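Local coordinates for D,D-dipeptidase/D,D-carboxypeptidase (PDB 4MUQ), which acts as a zinc-dependent D,D-dipeptidase and probably a D,D-carboxypeptidase in vancomycin resistance, and binds phosphinate analogues of D-Ala-D-Ala, at residues 191-196 with 201-206; 178-181 with 186-189; 6-11 with 243-248; 56-61 with 137-142. All coordinates share one frame; numbering follows the deposited sequence.

Contact 1 (191-196 with 201-206); sequences TQFIKA and NKYLFE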
# COMPACT_ATOMS: atom_id res chain seq x y z
N THR A 191 6.21 7.34 -6.30
CA THR A 191 5.17 8.10 -6.99
C THR A 191 5.79 9.14 -7.93
O THR A 191 5.33 9.33 -9.07
CB THR A 191 4.21 8.74 -5.97
OG1 THR A 191 3.66 7.71 -5.13
CG2 THR A 191 3.05 9.45 -6.63
N GLN A 192 6.84 9.82 -7.47
CA GLN A 192 7.57 10.73 -8.34
C GLN A 192 8.38 10.00 -9.42
O GLN A 192 8.35 10.37 -10.59
CB GLN A 192 8.48 11.66 -7.52
CG GLN A 192 9.30 12.64 -8.37
CD GLN A 192 8.43 13.65 -9.11
OE1 GLN A 192 7.51 14.24 -8.52
NE2 GLN A 192 8.71 13.85 -10.39
N PHE A 193 9.08 8.94 -9.01
CA PHE A 193 9.98 8.20 -9.89
C PHE A 193 9.27 7.74 -11.16
O PHE A 193 9.78 7.93 -12.26
CB PHE A 193 10.50 6.99 -9.11
CG PHE A 193 11.24 5.97 -9.96
CD1 PHE A 193 12.58 6.14 -10.26
CD2 PHE A 193 10.60 4.81 -10.37
CE1 PHE A 193 13.26 5.19 -11.02
CE2 PHE A 193 11.27 3.85 -11.11
CZ PHE A 193 12.59 4.05 -11.44
N ILE A 194 8.10 7.13 -10.99
CA ILE A 194 7.43 6.53 -12.14
C ILE A 194 6.94 7.56 -13.17
O ILE A 194 6.74 7.24 -14.34
CB ILE A 194 6.30 5.57 -11.70
CG1 ILE A 194 6.01 4.56 -12.81
CG2 ILE A 194 5.06 6.34 -11.31
CD1 ILE A 194 7.18 3.62 -13.08
N LYS A 195 6.77 8.81 -12.75
CA LYS A 195 6.34 9.85 -13.69
C LYS A 195 7.40 10.15 -14.75
O LYS A 195 7.11 10.81 -15.74
CB LYS A 195 5.91 11.12 -12.94
CG LYS A 195 4.66 10.91 -12.07
CD LYS A 195 4.33 12.10 -11.18
CE LYS A 195 3.90 13.30 -11.99
NZ LYS A 195 3.48 14.42 -11.10
N ALA A 196 8.61 9.63 -14.57
CA ALA A 196 9.68 9.77 -15.56
C ALA A 196 9.51 8.79 -16.71
O ALA A 196 10.20 8.90 -17.73
CB ALA A 196 11.04 9.57 -14.91
N ASN A 201 8.22 5.87 -23.22
CA ASN A 201 9.43 5.37 -22.58
C ASN A 201 9.07 4.61 -21.30
O ASN A 201 9.32 5.06 -20.18
CB ASN A 201 10.47 6.47 -22.33
CG ASN A 201 10.03 7.51 -21.31
OD1 ASN A 201 8.91 8.03 -21.37
ND2 ASN A 201 10.90 7.80 -20.35
N LYS A 202 8.46 3.45 -21.49
CA LYS A 202 7.98 2.63 -20.38
C LYS A 202 9.12 2.11 -19.52
O LYS A 202 10.25 1.95 -19.99
CB LYS A 202 7.17 1.45 -20.92
CG LYS A 202 5.96 1.83 -21.74
CD LYS A 202 5.16 0.58 -22.14
CE LYS A 202 3.93 0.94 -22.97
NZ LYS A 202 4.20 0.88 -24.43
N TYR A 203 8.81 1.84 -18.26
CA TYR A 203 9.75 1.17 -17.36
C TYR A 203 9.65 -0.33 -17.59
O TYR A 203 8.55 -0.88 -17.68
CB TYR A 203 9.42 1.50 -15.89
CG TYR A 203 10.37 0.85 -14.90
CD1 TYR A 203 11.54 1.50 -14.51
CD2 TYR A 203 10.12 -0.41 -14.38
CE1 TYR A 203 12.42 0.91 -13.61
CE2 TYR A 203 11.00 -1.01 -13.48
CZ TYR A 203 12.14 -0.34 -13.10
OH TYR A 203 13.01 -0.94 -12.22
N LEU A 204 10.80 -1.00 -17.67
CA LEU A 204 10.83 -2.44 -17.88
C LEU A 204 11.24 -3.19 -16.62
O LEU A 204 12.34 -2.98 -16.10
CB LEU A 204 11.78 -2.80 -19.03
CG LEU A 204 11.95 -4.31 -19.25
CD1 LEU A 204 10.63 -4.94 -19.64
CD2 LEU A 204 13.01 -4.58 -20.32
N PHE A 205 10.36 -4.06 -16.13
CA PHE A 205 10.69 -4.94 -15.01
C PHE A 205 10.81 -6.37 -15.52
O PHE A 205 9.87 -6.92 -16.10
CB PHE A 205 9.62 -4.84 -13.90
CG PHE A 205 9.90 -5.71 -12.70
CD1 PHE A 205 10.62 -5.22 -11.62
CD2 PHE A 205 9.46 -7.03 -12.65
CE1 PHE A 205 10.89 -6.01 -10.51
CE2 PHE A 205 9.73 -7.84 -11.56
CZ PHE A 205 10.45 -7.33 -10.48
N GLU A 206 11.97 -6.97 -15.30
CA GLU A 206 12.17 -8.34 -15.75
C GLU A 206 13.05 -9.12 -14.78
O GLU A 206 14.05 -8.61 -14.27
CB GLU A 206 12.78 -8.36 -17.15
CG GLU A 206 14.16 -7.74 -17.25
CD GLU A 206 14.67 -7.65 -18.68
OE1 GLU A 206 14.07 -8.29 -19.57
OE2 GLU A 206 15.65 -6.91 -18.90

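Contact 2 (178-181 with 186-189); sequences KIMQ and SLEE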
# COMPACT_ATOMS: atom_id res chain seq x y z
N LYS A 178 8.66 -4.51 -5.32
CA LYS A 178 10.01 -4.99 -5.55
C LYS A 178 10.89 -3.88 -6.10
O LYS A 178 12.05 -3.74 -5.70
CB LYS A 178 10.00 -6.18 -6.52
CG LYS A 178 11.33 -6.90 -6.62
CD LYS A 178 11.69 -7.54 -5.29
CE LYS A 178 12.95 -8.39 -5.43
NZ LYS A 178 13.26 -9.11 -4.17
N ILE A 179 10.33 -3.08 -7.01
CA ILE A 179 11.07 -1.95 -7.57
C ILE A 179 11.38 -0.97 -6.44
O ILE A 179 12.49 -0.45 -6.37
CB ILE A 179 10.26 -1.27 -8.68
CG1 ILE A 179 10.02 -2.24 -9.82
CG2 ILE A 179 10.98 -0.02 -9.19
CD1 ILE A 179 8.95 -1.79 -10.78
N MET A 180 10.43 -0.75 -5.53
CA MET A 180 10.69 0.13 -4.39
C MET A 180 11.79 -0.43 -3.49
O MET A 180 12.66 0.32 -3.04
CB MET A 180 9.41 0.35 -3.59
CG MET A 180 8.38 1.16 -4.37
SD MET A 180 6.77 1.18 -3.59
CE MET A 180 7.17 1.88 -1.99
N GLN A 181 11.77 -1.74 -3.28
CA GLN A 181 12.79 -2.38 -2.46
C GLN A 181 14.17 -2.24 -3.11
O GLN A 181 15.13 -1.87 -2.43
CB GLN A 181 12.47 -3.86 -2.26
CG GLN A 181 13.53 -4.60 -1.43
CD GLN A 181 13.43 -6.11 -1.54
OE1 GLN A 181 13.39 -6.67 -2.64
NE2 GLN A 181 13.38 -6.78 -0.40
N SER A 186 10.63 5.07 -0.57
CA SER A 186 9.33 5.25 0.06
C SER A 186 8.28 5.33 -1.05
O SER A 186 8.63 5.54 -2.22
CB SER A 186 9.30 6.54 0.86
OG SER A 186 9.46 7.68 0.01
N LEU A 187 7.02 5.21 -0.68
CA LEU A 187 5.95 5.35 -1.68
C LEU A 187 5.95 6.75 -2.30
O LEU A 187 5.69 6.89 -3.49
CB LEU A 187 4.58 4.97 -1.11
CG LEU A 187 3.43 4.97 -2.12
CD1 LEU A 187 3.70 4.02 -3.30
CD2 LEU A 187 2.15 4.58 -1.41
N GLU A 188 6.26 7.77 -1.50
CA GLU A 188 6.41 9.14 -2.02
C GLU A 188 7.43 9.19 -3.16
O GLU A 188 7.18 9.76 -4.22
CB GLU A 188 6.87 10.09 -0.91
CG GLU A 188 5.75 10.53 0.06
CD GLU A 188 5.36 9.47 1.10
OE1 GLU A 188 6.07 8.45 1.24
OE2 GLU A 188 4.32 9.68 1.76
N GLU A 189 8.59 8.58 -2.93
CA GLU A 189 9.64 8.57 -3.94
C GLU A 189 9.21 7.81 -5.19
O GLU A 189 9.47 8.27 -6.30
CB GLU A 189 10.93 8.01 -3.35
CG GLU A 189 11.64 8.96 -2.41
CD GLU A 189 12.64 8.25 -1.52
OE1 GLU A 189 12.20 7.46 -0.67
OE2 GLU A 189 13.86 8.49 -1.69

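Contact 3 (6-11 with 243-248); sequences IELEKE and DGFVVT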
# COMPACT_ATOMS: atom_id res chain seq x y z
N ILE A 6 -8.94 2.41 -23.13
CA ILE A 6 -9.57 2.55 -21.83
C ILE A 6 -9.81 4.03 -21.58
O ILE A 6 -8.90 4.84 -21.68
CB ILE A 6 -8.66 1.99 -20.72
CG1 ILE A 6 -8.19 0.57 -21.06
CG2 ILE A 6 -9.38 2.02 -19.36
CD1 ILE A 6 -9.30 -0.46 -21.10
N GLU A 7 -11.06 4.36 -21.27
CA GLU A 7 -11.46 5.74 -21.05
C GLU A 7 -11.76 5.95 -19.57
O GLU A 7 -12.66 5.32 -19.02
CB GLU A 7 -12.69 6.02 -21.90
CG GLU A 7 -13.22 7.43 -21.85
CD GLU A 7 -14.40 7.60 -22.79
OE1 GLU A 7 -15.55 7.59 -22.30
OE2 GLU A 7 -14.17 7.73 -24.01
N LEU A 8 -11.01 6.84 -18.93
CA LEU A 8 -11.15 7.05 -17.49
C LEU A 8 -11.60 8.46 -17.12
O LEU A 8 -11.12 9.44 -17.69
CB LEU A 8 -9.84 6.73 -16.77
CG LEU A 8 -9.25 5.34 -16.97
CD1 LEU A 8 -8.32 5.31 -18.16
CD2 LEU A 8 -8.54 4.87 -15.74
N GLU A 9 -12.52 8.56 -16.16
CA GLU A 9 -12.91 9.86 -15.63
C GLU A 9 -11.83 10.33 -14.67
O GLU A 9 -11.14 9.50 -14.07
CB GLU A 9 -14.26 9.77 -14.91
CG GLU A 9 -15.41 9.30 -15.79
CD GLU A 9 -15.63 10.17 -17.01
OE1 GLU A 9 -15.37 11.39 -16.93
OE2 GLU A 9 -16.07 9.64 -18.06
N LYS A 10 -11.69 11.65 -14.52
CA LYS A 10 -10.63 12.19 -13.67
C LYS A 10 -10.70 11.67 -12.24
O LYS A 10 -9.67 11.45 -11.59
CB LYS A 10 -10.60 13.72 -13.69
CG LYS A 10 -9.53 14.28 -12.75
CD LYS A 10 -9.09 15.69 -13.10
CE LYS A 10 -7.85 16.03 -12.29
NZ LYS A 10 -7.47 17.47 -12.42
N GLU A 11 -11.91 11.44 -11.74
CA GLU A 11 -12.05 11.01 -10.35
C GLU A 11 -11.46 9.61 -10.10
O GLU A 11 -11.21 9.24 -8.95
CB GLU A 11 -13.51 11.08 -9.88
CG GLU A 11 -14.41 9.97 -10.39
CD GLU A 11 -15.26 10.39 -11.56
OE1 GLU A 11 -15.11 11.55 -12.03
OE2 GLU A 11 -16.08 9.57 -12.02
N ASP A 243 -2.56 13.08 -9.56
CA ASP A 243 -2.57 13.74 -10.85
C ASP A 243 -2.63 12.82 -12.04
O ASP A 243 -2.60 13.30 -13.16
CB ASP A 243 -1.35 14.67 -10.96
CG ASP A 243 -0.02 13.95 -10.69
OD1 ASP A 243 0.08 12.74 -11.00
OD2 ASP A 243 0.92 14.60 -10.18
N GLY A 244 -2.71 11.51 -11.84
CA GLY A 244 -2.69 10.62 -12.98
C GLY A 244 -2.75 9.14 -12.63
O GLY A 244 -3.14 8.74 -11.52
N PHE A 245 -2.35 8.33 -13.61
CA PHE A 245 -2.53 6.90 -13.55
C PHE A 245 -1.21 6.18 -13.75
O PHE A 245 -0.33 6.65 -14.48
CB PHE A 245 -3.54 6.45 -14.61
CG PHE A 245 -4.89 7.11 -14.50
CD1 PHE A 245 -5.83 6.64 -13.59
CD2 PHE A 245 -5.22 8.20 -15.29
CE1 PHE A 245 -7.08 7.24 -13.48
CE2 PHE A 245 -6.46 8.81 -15.18
CZ PHE A 245 -7.39 8.33 -14.27
N VAL A 246 -1.09 5.02 -13.11
CA VAL A 246 0.02 4.11 -13.35
C VAL A 246 -0.54 2.84 -13.98
O VAL A 246 -1.46 2.21 -13.44
CB VAL A 246 0.76 3.78 -12.06
CG1 VAL A 246 1.87 2.77 -12.32
CG2 VAL A 246 1.34 5.05 -11.47
N VAL A 247 0.03 2.47 -15.12
CA VAL A 247 -0.42 1.31 -15.89
C VAL A 247 0.64 0.22 -15.81
O VAL A 247 1.83 0.47 -16.05
CB VAL A 247 -0.66 1.70 -17.37
CG1 VAL A 247 -1.14 0.49 -18.17
CG2 VAL A 247 -1.65 2.85 -17.46
N THR A 248 0.20 -1.00 -15.50
CA THR A 248 1.08 -2.16 -15.39
C THR A 248 0.65 -3.20 -16.41
O THR A 248 -0.49 -3.66 -16.38
CB THR A 248 1.04 -2.76 -13.96
OG1 THR A 248 1.39 -1.75 -13.00
CG2 THR A 248 2.03 -3.91 -13.83

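Contact 4 (56-61 with 137-142); sequences QLIFEK and DEFRRA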
# COMPACT_ATOMS: atom_id res chain seq x y z
N GLN A 56 -2.00 -14.06 3.41
CA GLN A 56 -1.99 -15.49 3.68
C GLN A 56 -0.85 -16.20 2.95
O GLN A 56 -0.20 -17.09 3.52
CB GLN A 56 -3.33 -16.14 3.33
CG GLN A 56 -4.47 -15.75 4.26
CD GLN A 56 -4.23 -16.20 5.70
OE1 GLN A 56 -3.59 -17.22 5.94
NE2 GLN A 56 -4.74 -15.42 6.65
N LEU A 57 -0.60 -15.83 1.69
CA LEU A 57 0.52 -16.41 0.95
C LEU A 57 1.86 -16.16 1.64
O LEU A 57 2.71 -17.05 1.70
CB LEU A 57 0.55 -15.87 -0.49
CG LEU A 57 -0.57 -16.29 -1.44
CD1 LEU A 57 -0.42 -15.57 -2.77
CD2 LEU A 57 -0.56 -17.80 -1.67
N ILE A 58 2.06 -14.95 2.16
CA ILE A 58 3.33 -14.65 2.83
C ILE A 58 3.47 -15.45 4.12
O ILE A 58 4.53 -16.01 4.39
CB ILE A 58 3.49 -13.15 3.13
CG1 ILE A 58 3.38 -12.32 1.85
CG2 ILE A 58 4.85 -12.89 3.75
CD1 ILE A 58 3.23 -10.82 2.11
N PHE A 59 2.39 -15.50 4.91
CA PHE A 59 2.38 -16.27 6.15
C PHE A 59 2.67 -17.74 5.87
O PHE A 59 3.42 -18.38 6.61
CB PHE A 59 1.03 -16.12 6.87
CG PHE A 59 0.80 -14.77 7.48
CD1 PHE A 59 1.86 -13.92 7.77
CD2 PHE A 59 -0.49 -14.34 7.74
CE1 PHE A 59 1.63 -12.67 8.32
CE2 PHE A 59 -0.73 -13.09 8.29
CZ PHE A 59 0.34 -12.25 8.58
N GLU A 60 2.11 -18.26 4.78
CA GLU A 60 2.40 -19.63 4.35
C GLU A 60 3.87 -19.80 4.02
O GLU A 60 4.51 -20.77 4.44
CB GLU A 60 1.58 -20.02 3.11
CG GLU A 60 0.08 -20.15 3.33
CD GLU A 60 -0.71 -20.12 2.02
OE1 GLU A 60 -0.17 -20.58 0.99
OE2 GLU A 60 -1.86 -19.62 2.03
N LYS A 61 4.40 -18.85 3.26
CA LYS A 61 5.76 -18.96 2.74
C LYS A 61 6.81 -18.98 3.85
O LYS A 61 7.79 -19.74 3.77
CB LYS A 61 6.03 -17.80 1.76
CG LYS A 61 7.49 -17.63 1.33
CD LYS A 61 8.00 -18.79 0.50
CE LYS A 61 9.17 -18.36 -0.39
NZ LYS A 61 10.06 -17.37 0.29
N ASP A 137 11.02 -10.41 10.88
CA ASP A 137 11.94 -9.96 9.84
C ASP A 137 11.89 -10.85 8.60
O ASP A 137 12.11 -10.37 7.49
CB ASP A 137 13.37 -9.85 10.35
CG ASP A 137 14.18 -8.84 9.56
OD1 ASP A 137 13.68 -7.71 9.36
OD2 ASP A 137 15.29 -9.18 9.11
N GLU A 138 11.58 -12.13 8.79
CA GLU A 138 11.32 -13.00 7.65
C GLU A 138 10.13 -12.48 6.85
O GLU A 138 10.17 -12.44 5.62
CB GLU A 138 11.04 -14.43 8.11
CG GLU A 138 12.26 -15.20 8.57
CD GLU A 138 12.00 -16.70 8.69
OE1 GLU A 138 12.26 -17.26 9.77
OE2 GLU A 138 11.53 -17.31 7.70
N PHE A 139 9.08 -12.05 7.55
CA PHE A 139 7.96 -11.42 6.86
C PHE A 139 8.42 -10.18 6.10
O PHE A 139 8.09 -9.99 4.92
CB PHE A 139 6.84 -11.03 7.84
CG PHE A 139 5.68 -10.36 7.16
CD1 PHE A 139 4.59 -11.10 6.73
CD2 PHE A 139 5.70 -8.99 6.91
CE1 PHE A 139 3.53 -10.49 6.06
CE2 PHE A 139 4.65 -8.37 6.23
CZ PHE A 139 3.56 -9.13 5.82
N ARG A 140 9.15 -9.31 6.80
CA ARG A 140 9.55 -8.03 6.25
C ARG A 140 10.39 -8.23 4.99
O ARG A 140 10.23 -7.50 4.01
CB ARG A 140 10.29 -7.21 7.31
CG ARG A 140 10.75 -5.85 6.86
CD ARG A 140 11.56 -5.20 7.97
NE ARG A 140 10.72 -4.69 9.06
CZ ARG A 140 10.64 -5.27 10.26
NH1 ARG A 140 11.29 -6.39 10.53
NH2 ARG A 140 9.88 -4.72 11.21
N ARG A 141 11.27 -9.23 5.01
CA ARG A 141 12.15 -9.49 3.87
C ARG A 141 11.42 -10.17 2.70
O ARG A 141 11.80 -9.99 1.54
CB ARG A 141 13.38 -10.27 4.31
CG ARG A 141 14.30 -9.49 5.26
CD ARG A 141 15.55 -10.27 5.62
NE ARG A 141 16.58 -9.42 6.23
CZ ARG A 141 17.88 -9.70 6.24
NH1 ARG A 141 18.32 -10.81 5.67
NH2 ARG A 141 18.74 -8.87 6.82
N ALA A 142 10.38 -10.94 3.00
CA ALA A 142 9.59 -11.60 1.95
C ALA A 142 8.55 -10.67 1.32
O ALA A 142 8.18 -10.83 0.15
CB ALA A 142 8.91 -12.83 2.50

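Contact 1 (191-196 with 201-206)
Ile194, in the last part of helix 187-194, and Tyr203, which opens strand 203-205, mark the approach of the two backbones, their CA atoms 7.8 Å apart and their side chains bridging that distance. The ring of Tyr203 does most of the touching. Its CE1 lies in the plane of the Phe193 ring, beside the rim, 3.8 Å from Phe193 CZ. With ring centres 5.8 Å apart and planes inclined at 71°, the pair meets obliquely, and the two side chains cross at nearly a right angle. Phe193 can reach this far because its CG stands anti to the backbone N (chi1 169°), carrying CE2 and CZ to the tyrosine. Ile194 meets the same residue nearer its backbone: its CD1 is 4.2 Å from Tyr203 CB, a looser apolar touch.

A single polar link closes the turn farther along. Asn201 ND2 donates to Ala196 O over 2.9 Å, with an N-H...O angle of 150°; the donor lies in the carbonyl plane, while the acceptor is somewhat tilted from the amide plane. The other end of that amide, OD1, accepts from Leu198 N, so both ends are bonded, one to Ala196 and one to the connection. Tyr197 from this loop meets both Phe193 and Tyr203. Ile194 also packs on Ile215 of strand 213-219, with which Tyr203 shares backbone bonds, and Tyr203 touches Ile179 of helix 176-183.

Contact 2 (178-181 with 186-189)
The capping box that starts helix 187-194 is met by Met180 of the preceding helix 176-183, whose side chain comes against Ser186 and Leu187. The methionine methyl makes the main approach: Met180 CE lies 3.6 Å from Leu187 N and 3.7 Å from Ser186 C, resting on the peptide link that leads into the helix. Leu187 adds its own carbons at greater range, with CB 4.1 Å from Met180 CE and CD1 beside the sulfur. A turn at the last methionine torsion (chi3 58°) swings CE off the line of an otherwise extended side chain and places it on this backbone.

The capping box is reciprocal. Ser186 OG accepts from Glu189 N at 3.2 Å, with an N-H...O angle of 163°, while Glu189 OE1 receives Ser186 N at 2.9 Å along a straighter path of 168°. The serine hydroxyl also donates to Glu189 OE1, over 2.8 Å. Both donors come to the anti side of that oxygen, the backbone N standing well out of the carboxylate plane and the hydroxyl nearer to it. Lys156 NZ forms a salt bridge with the same oxygen.

Met180 thus contributes apolar packing across the contact, laid against the backbone beside the capping box, whose hydrogen bonds lie within 186-189. With three grips on OE1, the Glu189 carboxylate is held in place, and the nearby lysine would probably help to stabilise its negative charge.

Contact 3 (6-11 with 243-248)
Leu8 of strand 3-9 and Phe245 of strand 244-250 point toward each other from opposite directions, bridging a CA separation of 9.5 Å. The tight part is one methyl on one ring: Leu8 CD2 stands over a face of Phe245, 4.0 Å from the ring centre and 26° off the normal, a CH-pi contact. It is displaced toward the rim, hence its closest approach of 3.6 Å to Phe245 CE1. Leu8 CB follows just beyond the rim, 3.8 Å from Phe245 CZ. In Phe245 the CG lies beside the backbone N (chi1 -58°), and the ring is thereby directed so that one face meets Leu8 CD2.

Where strand 3-9 ends, the contact thins. Glu9 O lies in the ring plane, at the edge, 3.9 Å from Phe245 CZ, while the CB of Glu9 points away from strand 244-250. Its carboxylate, on a partly exposed residue, forms a salt bridge with Lys224 through OE2, tying this side to strand 224-230 instead.

Additional apolar cover comes from Ile227 and Ile237 against Leu8, and from Ile13 against Phe245. The strands are not sheet neighbours: Leu8 shares backbone bonds with Thr225 and Phe245 with Val218. Their meeting is face-to-face packing of a two-stranded antiparallel sheet on a four-stranded one, joined through hydrophobic side chains as in the core of a beta sandwich.

Contact 4 (56-61 with 137-142)
Ile58 and Phe139 meet nearly at right angles, the isoleucine bringing its CG2 branch against the CD1-CE1 side of the phenylalanine ring and Phe59 joining from the next position on the same helix. Ile58 CG2 is 3.5 Å from Phe139 CD1 and almost as near to CE1, an approach oblique to the ring. The second branch also reaches the ring, with Ile58 CD1 4.0 Å from Phe139 CE1. Phe139 comes within range because its CG is anti to the backbone N (chi1 179°), extending the ring toward helix 49-62.

The two rings touch rim to rim, neither covering the other's face. Phe59 CE1 sits 3.7 Å from Phe139 CE1, the ring centres are 5.7 Å apart and the planes are inclined at 45°. Ile58 CG2 and Phe59 CE1 thus flank the CD1-CE1 bond of Phe139 from opposite sides of its ring plane. Ala142 fills in one turn later, its CB 4.2 Å from Ile58 CG2; its small side chain lies where the helices face each other.

Phe169 of strand 168-171 meets the Phe139 ring edge-to-face. Elsewhere on helix 134-142, Asp137 joins Arg140 and Arg141 in a salt-bridge network. The short helical segments cross at 123° with axes 10.0 Å apart, a usual spacing for packed helices. This apolar helix-helix interface lies within the alpha+beta Hedgehog/DD-peptidase fold, where Phe139 comes about 10 Å, side chain to side chain, from the zinc ligands Asp115 and His168.

Overall arrangement
From the N terminus, strand 3-9 opens contact 3, which closes only at strand 244-250; its long loop encloses all the others. The first of these is contact 4, joining helix 49-62 to helix 134-142 across 75 intervening residues. Two short closures follow in series: contact 2 turns helix 176-183 into helix 187-194, and contact 1 leads from that second helix to strand 203-205. None cross. Contacts 1 and 2 share helix 187-194 and touch through Ile179 with Tyr203 and Phe205, whereas Lys195 and Asp243 form a salt bridge between contacts 1 and 3. Contacts 3 and 4 lie about 31 Å apart, centre to centre, on opposite sides of the chain's centre.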